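Local coordinates for LanC-like protein GCR2 (Arabidopsis thaliana, PDB 3T33), which binds a zinc ion, belongs to the LanC-like (lanthionine synthetase C-like) protein family and may play a role in abscisic acid signalling, at residues Gly176-Cys181 and Ser200-Ile205; His286-Ala291 and Gly331-Ile336. One frame throughout, in Å; residues are numbered along the deposited sequence.

Contact 1 of 2, residues Gly176-Cys181 and Ser200-Ile205; sequences GYLWAC and SVVEEI
Leu178 reaches out from helix 174-188 and sets its CD2 methyl among the side chains of helix 195-212. The nearest partner of that methyl is Val202, whose CG2 stands 3.9 Å from Leu178 CD2. Ile205 comes in one turn further along, with its CD1 at 4.2 Å from the same Leu178 CD2. Closer to the backbone, Leu178 CB lies 4.3 Å from Val201 CG1, so Val201 packs against the root of the leucine while the other two take its end. The second branch of Val201 serves a different neighbour: CG2 approaches the rim of the Tyr177 ring, near its plane, 4.2 Å from CE2, and the two side chains cross at about a right angle. With CG1 anti to the backbone N (chi1 -180°), Val201 can spread its two methyls this way, one to the leucine and one to the tyrosine. On one face of the Tyr177 ring, toward its rim, sits Cys181 SG, one helical turn on in the same helix.

These are apolar contacts throughout, and they join two helices that follow one another in the chain as an inner and an outer member of the double-layered alpha/alpha toroid of the LanC family. The segments run nearly antiparallel, at 150°, with axes 10.5 Å apart at closest approach and Leu178 and Val201 nearest in register.

Further out, helix 236-244 closes over the aliphatic part: Val242 meets Leu178, Leu243 meets Val202 and Ile239 meets Ile205. Leu162, from a loop, touches both Tyr177 and Val201. Arg174, at the start of helix 174-188, lies against Val201 and Ile205.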
loop_
_atom_site.group_PDB
_atom_site.type_symbol
_atom_site.label_atom_id
_atom_site.label_comp_id
_atom_site.label_asym_id
_atom_site.label_seq_id
_atom_site.Cartn_x
_atom_site.Cartn_y
_atom_site.Cartn_z
ATOM N N GLY A 176 -9.027 -5.572 7.880
ATOM C CA GLY A 176 -8.646 -6.328 6.695
ATOM C C GLY A 176 -9.754 -6.954 5.864
ATOM O O GLY A 176 -9.719 -6.907 4.620
ATOM N N TYR A 177 -10.737 -7.565 6.522
ATOM C CA TYR A 177 -11.841 -8.130 5.789
ATOM C C TYR A 177 -12.688 -6.953 5.269
ATOM O O TYR A 177 -13.223 -6.958 4.158
ATOM C CB TYR A 177 -12.641 -9.016 6.744
ATOM C CG TYR A 177 -14.026 -9.264 6.236
ATOM C CD1 TYR A 177 -14.264 -10.250 5.268
ATOM C CD2 TYR A 177 -15.086 -8.539 6.691
ATOM C CE1 TYR A 177 -15.544 -10.483 4.766
ATOM C CE2 TYR A 177 -16.435 -8.781 6.174
ATOM C CZ TYR A 177 -16.628 -9.751 5.226
ATOM O OH TYR A 177 -17.879 -9.977 4.657
ATOM N N LEU A 178 -12.867 -5.957 6.117
ATOM C CA LEU A 178 -13.728 -4.816 5.799
ATOM C C LEU A 178 -13.126 -4.026 4.615
ATOM O O LEU A 178 -13.855 -3.598 3.711
ATOM C CB LEU A 178 -13.796 -3.894 7.016
ATOM C CG LEU A 178 -14.485 -2.534 6.841
ATOM C CD1 LEU A 178 -15.943 -2.751 6.325
ATOM C CD2 LEU A 178 -14.451 -1.759 8.150
ATOM N N TRP A 179 -11.796 -3.848 4.640
ATOM C CA TRP A 179 -11.084 -3.308 3.471
ATOM C C TRP A 179 -11.478 -4.008 2.112
ATOM O O TRP A 179 -11.821 -3.313 1.157
ATOM C CB TRP A 179 -9.555 -3.281 3.711
ATOM C CG TRP A 179 -8.798 -2.302 2.759
ATOM C CD1 TRP A 179 -8.286 -1.055 3.077
ATOM C CD2 TRP A 179 -8.514 -2.502 1.348
ATOM N NE1 TRP A 179 -7.684 -0.495 1.979
ATOM C CE2 TRP A 179 -7.822 -1.344 0.897
ATOM C CE3 TRP A 179 -8.760 -3.553 0.437
ATOM C CZ2 TRP A 179 -7.356 -1.196 -0.468
ATOM C CZ3 TRP A 179 -8.292 -3.431 -0.917
ATOM C CH2 TRP A 179 -7.581 -2.235 -1.340
ATOM N N ALA A 180 -11.522 -5.346 2.093
ATOM C CA ALA A 180 -11.898 -6.129 0.906
ATOM C C ALA A 180 -13.289 -5.833 0.426
ATOM O O ALA A 180 -13.544 -5.828 -0.801
ATOM C CB ALA A 180 -11.781 -7.641 1.174
ATOM N N CYS A 181 -14.212 -5.704 1.388
ATOM C CA CYS A 181 -15.578 -5.361 1.087
ATOM C C CYS A 181 -15.576 -3.992 0.397
ATOM O O CYS A 181 -16.202 -3.852 -0.592
ATOM C CB CYS A 181 -16.445 -5.255 2.369
ATOM S SG CYS A 181 -16.548 -6.809 3.338
ATOM N N SER A 200 -21.927 -3.746 10.421
ATOM C CA SER A 200 -21.795 -4.540 11.636
ATOM C C SER A 200 -20.351 -4.720 12.009
ATOM O O SER A 200 -20.003 -4.736 13.177
ATOM C CB SER A 200 -22.459 -5.913 11.466
ATOM O OG SER A 200 -21.556 -6.853 12.039
ATOM N N VAL A 201 -19.479 -4.865 11.011
ATOM C CA VAL A 201 -18.034 -5.031 11.311
ATOM C C VAL A 201 -17.472 -3.734 11.882
ATOM O O VAL A 201 -16.655 -3.743 12.804
ATOM C CB VAL A 201 -17.229 -5.553 10.050
ATOM C CG1 VAL A 201 -15.768 -5.742 10.321
ATOM C CG2 VAL A 201 -17.832 -6.825 9.574
ATOM N N VAL A 202 -17.961 -2.616 11.354
ATOM C CA VAL A 202 -17.588 -1.292 11.845
ATOM C C VAL A 202 -17.977 -1.147 13.354
ATOM O O VAL A 202 -17.157 -0.721 14.187
ATOM C CB VAL A 202 -18.256 -0.139 10.982
ATOM C CG1 VAL A 202 -18.121 1.235 11.701
ATOM C CG2 VAL A 202 -17.629 -0.081 9.556
ATOM N N GLU A 203 -19.221 -1.494 13.694
ATOM C CA GLU A 203 -19.673 -1.347 15.082
ATOM C C GLU A 203 -18.872 -2.234 16.033
ATOM O O GLU A 203 -18.424 -1.769 17.083
ATOM C CB GLU A 203 -21.169 -1.563 15.188
ATOM C CG GLU A 203 -21.958 -0.465 14.495
ATOM C CD GLU A 203 -23.392 -0.836 14.354
ATOM O OE1 GLU A 203 -23.707 -1.954 14.804
ATOM O OE2 GLU A 203 -24.200 -0.030 13.796
ATOM N N GLU A 204 -18.519 -3.432 15.598
ATOM C CA GLU A 204 -17.640 -4.269 16.417
ATOM C C GLU A 204 -16.294 -3.655 16.551
ATOM O O GLU A 204 -15.624 -3.823 17.574
ATOM C CB GLU A 204 -17.528 -5.685 15.882
ATOM C CG GLU A 204 -16.475 -6.589 16.551
ATOM C CD GLU A 204 -16.693 -6.907 18.107
ATOM O OE1 GLU A 204 -17.813 -6.726 18.639
ATOM O OE2 GLU A 204 -15.718 -7.371 18.773
ATOM N N ILE A 205 -15.839 -2.973 15.498
ATOM C CA ILE A 205 -14.562 -2.295 15.609
ATOM C C ILE A 205 -14.642 -1.151 16.646
ATOM O O ILE A 205 -13.722 -0.989 17.429
ATOM C CB ILE A 205 -13.938 -1.893 14.190
ATOM C CG1 ILE A 205 -13.428 -3.157 13.433
ATOM C CG2 ILE A 205 -12.752 -0.946 14.373
ATOM C CD1 ILE A 205 -13.227 -3.030 11.938
#

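Contact 2 of 2, residues His286-Ala291 and Gly331-Ile336; sequences HWCHGA and GICHGI. With ZN (zinc ion), chain B.
Cys288 turns its SG between its own backbone N and carbonyl carbon (chi1 56°), which delivers the sulfur to the zinc ion at 2.2 Å. From the other loop Cys333 SG binds the zinc at 2.3 Å, and His334 adds its ND1, 1.9 Å from the metal. Next to the site the CB of His334 lies over a face of the His286 ring, the two ring planes oblique at 37°; how closely they approach is doubtful in the model. This set of two cysteines and a histidine is the zinc site of the LanC-like family, built on two loops that each lead into a helix, with Gly290 and Gly335 as the N-caps; a fourth ligand comes from outside the loops.

Around the metal, the ligands also touch one another: Cys288 SG lies near the edge of the His334 ring, 3.3 Å from ND1. Cys333 SG meets the edge of the Trp287 ring, 3.8 Å from CE3, a sulfur-aromatic contact beside the site. Between the two backbones, a water accepts from Trp287 N and Gly335 N, linking the loops; it also donates to Cys333 O, an oxygen whose position is less certain. Phe410 stacks on the Trp287 ring, and Tyr413 meets it edge-to-face. The His334 side chain is about 3 Å, between nearest atoms, from an acetate probably left by the crystallisation liquor.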
loop_
_atom_site.group_PDB
_atom_site.type_symbol
_atom_site.label_atom_id
_atom_site.label_comp_id
_atom_site.label_asym_id
_atom_site.label_seq_id
_atom_site.Cartn_x
_atom_site.Cartn_y
_atom_site.Cartn_z
ATOM N N HIS A 286 8.643 2.340 7.935
ATOM C CA HIS A 286 8.111 1.344 6.969
ATOM C C HIS A 286 6.664 1.689 6.789
ATOM O O HIS A 286 6.089 2.386 7.632
ATOM C CB HIS A 286 8.048 -0.078 7.563
ATOM C CG HIS A 286 9.363 -0.676 7.978
ATOM N ND1 HIS A 286 10.591 -0.151 7.612
ATOM C CD2 HIS A 286 9.630 -1.821 8.662
ATOM C CE1 HIS A 286 11.561 -0.929 8.092
ATOM N NE2 HIS A 286 11.002 -1.968 8.692
ATOM N N TRP A 287 6.079 1.197 5.697
ATOM C CA TRP A 287 4.641 1.121 5.597
ATOM C C TRP A 287 4.170 0.340 6.831
ATOM O O TRP A 287 3.233 0.736 7.468
ATOM C CB TRP A 287 4.223 0.295 4.381
ATOM C CG TRP A 287 2.767 0.105 4.364
ATOM C CD1 TRP A 287 1.836 1.069 4.172
ATOM C CD2 TRP A 287 2.047 -1.107 4.611
ATOM N NE1 TRP A 287 0.577 0.532 4.240
ATOM C CE2 TRP A 287 0.677 -0.801 4.530
ATOM C CE3 TRP A 287 2.431 -2.419 4.913
ATOM C CZ2 TRP A 287 -0.341 -1.766 4.737
ATOM C CZ3 TRP A 287 1.426 -3.381 5.094
ATOM C CH2 TRP A 287 0.062 -3.048 4.992
ATOM N N CYS A 288 4.759 -0.822 7.105
ATOM C CA CYS A 288 4.168 -1.699 8.129
ATOM C C CYS A 288 4.253 -1.042 9.498
ATOM O O CYS A 288 3.253 -0.992 10.196
ATOM C CB CYS A 288 4.668 -3.150 8.070
ATOM S SG CYS A 288 6.394 -3.309 8.189
ATOM N N HIS A 289 5.386 -0.435 9.826
ATOM C CA HIS A 289 5.553 0.306 11.093
ATOM C C HIS A 289 6.285 1.619 10.834
ATOM O O HIS A 289 7.315 1.646 10.151
ATOM C CB HIS A 289 6.414 -0.501 12.087
ATOM C CG HIS A 289 5.923 -1.906 12.330
ATOM N ND1 HIS A 289 4.792 -2.185 13.077
ATOM C CD2 HIS A 289 6.430 -3.106 11.938
ATOM C CE1 HIS A 289 4.618 -3.497 13.109
ATOM N NE2 HIS A 289 5.596 -4.081 12.428
ATOM N N GLY A 290 5.796 2.705 11.396
ATOM C CA GLY A 290 6.542 3.959 11.278
ATOM C C GLY A 290 5.827 4.995 10.424
ATOM O O GLY A 290 4.669 4.833 10.042
ATOM N N ALA A 291 6.536 6.070 10.153
ATOM C CA ALA A 291 6.061 7.230 9.382
ATOM C C ALA A 291 5.296 6.931 8.059
ATOM O O ALA A 291 4.291 7.548 7.811
ATOM C CB ALA A 291 7.284 8.078 9.070
ATOM N N GLY A 331 11.148 -3.469 -1.257
ATOM C CA GLY A 331 9.745 -3.814 -1.408
ATOM C C GLY A 331 8.673 -2.845 -0.952
ATOM O O GLY A 331 8.941 -1.702 -0.682
ATOM N N ILE A 332 7.441 -3.337 -0.887
ATOM C CA ILE A 332 6.275 -2.577 -0.571
ATOM C C ILE A 332 6.045 -2.450 0.938
ATOM O O ILE A 332 5.900 -1.319 1.436
ATOM C CB ILE A 332 5.054 -3.204 -1.255
ATOM C CG1 ILE A 332 5.050 -2.912 -2.765
ATOM C CG2 ILE A 332 3.738 -2.750 -0.620
ATOM C CD1 ILE A 332 4.751 -1.483 -3.168
ATOM N N CYS A 333 6.010 -3.575 1.643
ATOM C CA CYS A 333 5.793 -3.569 3.085
ATOM C C CYS A 333 6.756 -2.613 3.783
ATOM O O CYS A 333 6.339 -1.603 4.351
ATOM C CB CYS A 333 5.948 -4.981 3.656
ATOM S SG CYS A 333 4.906 -5.323 5.094
ATOM N N HIS A 334 8.042 -2.939 3.736
ATOM C CA HIS A 334 9.066 -2.111 4.363
ATOM C C HIS A 334 10.258 -1.909 3.434
ATOM O O HIS A 334 11.318 -2.502 3.632
ATOM C CB HIS A 334 9.526 -2.734 5.682
ATOM C CG HIS A 334 9.457 -4.229 5.698
ATOM N ND1 HIS A 334 8.350 -4.919 6.146
ATOM C CD2 HIS A 334 10.357 -5.169 5.321
ATOM C CE1 HIS A 334 8.572 -6.217 6.046
ATOM N NE2 HIS A 334 9.783 -6.396 5.548
ATOM N N GLY A 335 10.077 -1.068 2.421
ATOM C CA GLY A 335 11.132 -0.791 1.464
ATOM C C GLY A 335 10.904 0.500 0.703
ATOM O O GLY A 335 10.056 1.311 1.076
ATOM N N ILE A 336 11.666 0.691 -0.369
ATOM C CA ILE A 336 11.551 1.888 -1.186
ATOM C C ILE A 336 10.302 1.887 -2.074
ATOM O O ILE A 336 9.551 2.848 -2.057
ATOM C CB ILE A 336 12.833 2.138 -1.998
ATOM C CG1 ILE A 336 14.012 2.231 -1.015
ATOM C CG2 ILE A 336 12.692 3.428 -2.840
ATOM C CD1 ILE A 336 15.431 2.268 -1.654
HETATM ZN ZN ZN B . 6.538 -4.890 6.648
HETATM O O HOH W 1 7.333 0.405 3.107
#

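How the contacts relate
Both contacts are buried, but contact 2 lies nearer the middle of the molecule, its centre about 9 Å from the centre of the chain, against about 18 Å for contact 1. The two share no helix and do not touch; their centres are about 23 Å apart and their nearest atoms about 8 Å. Contact 1 joins consecutive helices through aliphatic and aromatic side chains alone, whereas contact 2 brings together two irregular loops through metal bonds, a bridging water and sulfur-aromatic packing. The C-terminal tail reaches the 176-181 helix as well as the 286-291 loop: Tyr413, which packs on Trp287, also takes a hydrogen bond at its carbonyl oxygen from Trp179 NE1.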